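Local coordinates for sensor protein (Geobacter sulfurreducens PCA, PDB 2R78) that is the PAS domain of a hybrid sensor histidine kinase that probably autophosphorylates on a histidine from ATP and passes the phosphate along a two-component relay, at residues 99-102 / 108-111. Numbering follows the deposited sequence.
Sequences LSAH and KILG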
loop_
_atom_site.group_PDB
_atom_site.type_symbol
_atom_site.label_atom_id
_atom_site.label_comp_id
_atom_site.label_asym_id
_atom_site.label_seq_id
_atom_site.Cartn_x
_atom_site.Cartn_y
_atom_site.Cartn_z
ATOM N N LEU B 99 3.217 11.955 -4.819
ATOM C CA LEU B 99 2.499 11.036 -5.679
ATOM C C LEU B 99 3.474 10.083 -6.376
ATOM O O LEU B 99 4.518 10.510 -6.859
ATOM C CB LEU B 99 1.708 11.801 -6.742
ATOM C CG LEU B 99 0.648 12.808 -6.308
ATOM C CD1 LEU B 99 0.092 13.542 -7.571
ATOM C CD2 LEU B 99 -0.483 12.169 -5.514
ATOM N N SER B 100 3.078 8.822 -6.484
ATOM C CA SER B 100 3.719 7.860 -7.360
ATOM C C SER B 100 2.626 7.337 -8.281
ATOM O O SER B 100 1.467 7.203 -7.856
ATOM C CB SER B 100 4.335 6.756 -6.514
ATOM O OG SER B 100 5.309 7.371 -5.660
ATOM N N ALA B 101 2.944 7.146 -9.554
ATOM C CA ALA B 101 1.957 6.582 -10.462
ATOM C C ALA B 101 2.654 5.646 -11.411
ATOM O O ALA B 101 3.722 5.967 -11.925
ATOM C CB ALA B 101 1.191 7.675 -11.202
ATOM N N HIS B 102 2.055 4.471 -11.602
ATOM C CA HIS B 102 2.637 3.398 -12.380
ATOM C C HIS B 102 1.613 2.833 -13.360
ATOM O O HIS B 102 0.480 2.555 -12.989
ATOM C CB HIS B 102 3.132 2.293 -11.434
ATOM C CG HIS B 102 4.352 2.680 -10.643
ATOM N ND1 HIS B 102 4.279 3.271 -9.406
ATOM C CD2 HIS B 102 5.670 2.570 -10.927
ATOM C CE1 HIS B 102 5.499 3.511 -8.960
ATOM N NE2 HIS B 102 6.363 3.080 -9.861
ATOM N N LYS B 108 -4.553 0.709 -17.372
ATOM C CA LYS B 108 -4.881 1.575 -16.258
ATOM C C LYS B 108 -3.625 1.981 -15.488
ATOM O O LYS B 108 -2.521 1.460 -15.713
ATOM C CB LYS B 108 -5.914 0.915 -15.359
ATOM C CG LYS B 108 -7.245 0.682 -16.099
ATOM C CD LYS B 108 -8.196 -0.205 -15.353
ATOM C CE LYS B 108 -9.237 -0.837 -16.262
ATOM N NZ LYS B 108 -8.698 -1.398 -17.551
ATOM N N ILE B 109 -3.816 2.950 -14.599
ATOM C CA ILE B 109 -2.739 3.543 -13.834
ATOM C C ILE B 109 -3.039 3.433 -12.333
ATOM O O ILE B 109 -4.119 3.781 -11.900
ATOM C CB ILE B 109 -2.524 5.022 -14.232
ATOM C CG1 ILE B 109 -2.055 5.135 -15.684
ATOM C CG2 ILE B 109 -1.488 5.662 -13.314
ATOM C CD1 ILE B 109 -2.308 6.554 -16.280
ATOM N N LEU B 110 -2.056 2.906 -11.587
ATOM C CA LEU B 110 -2.093 2.830 -10.123
ATOM C C LEU B 110 -1.379 4.049 -9.563
ATOM O O LEU B 110 -0.210 4.258 -9.837
ATOM C CB LEU B 110 -1.308 1.597 -9.643
ATOM C CG LEU B 110 -1.077 1.401 -8.128
ATOM C CD1 LEU B 110 -2.369 0.974 -7.515
ATOM C CD2 LEU B 110 -0.004 0.341 -7.828
ATOM N N GLY B 111 -2.054 4.804 -8.715
ATOM C CA GLY B 111 -1.403 5.891 -8.014
ATOM C C GLY B 111 -1.358 5.658 -6.516
ATOM O O GLY B 111 -2.274 5.060 -5.933
HETATM O O HOH W 1 2.259 3.941 -8.078
#
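His-102 and Leu-110 face each other as an antiparallel hydrogen-bonded pair, and their backbones exchange both bonds: His-102 N reaches Leu-110 O at 2.9 Å, and Leu-110 N returns to His-102 O at 2.9 Å. Each N-H is bent a little over 20° from straight. Next along the hairpin, Ala-101 and Gly-111 form the non-hydrogen-bonded pair, with CA atoms 4.2 Å apart. Here the strands meet through CA-H...O contacts, Gly-111 CA to Ser-100 O and Ala-101 CA to Leu-110 O, each 3.2 Å long.

Leu-110 O takes more than one partner: the amide of His-102, a water that donates to it at 3.0 Å, and the weaker CA-H of Ala-101. That same water lies in the plane of the His-102 ring, at its edge, a short 2.5 Å from ND1, and probably links side chain and carbonyl on the face that carries both His-102 and Leu-110. With CG beside the backbone N (chi1 -71°), the imidazole leads away from the partner strand, with ND1 left beside the water. The ring also stacks on His-19 of the second subunit, while Leu-110 packs on Ala-15 of that subunit.

On the other face the chemistry is apolar. Ile-109 CG2, anti to its amide nitrogen, touches Ala-101 CB at 4.0 Å, and helix 67-76 lies against both through Ile-75.

This is the hairpin of strands 94-103 and 109-115 in the antiparallel PAS sheet. Outward backbone bonds join Ala-101 to Leu-81 on one flank, and Ile-109 to Met-27 and Gly-111 to Phe-25 on the other. The helix-facing side is greasy, and a water-mediated polar link on the dimer side may help set the orientation of the stacked histidine relative to the neighbouring strand.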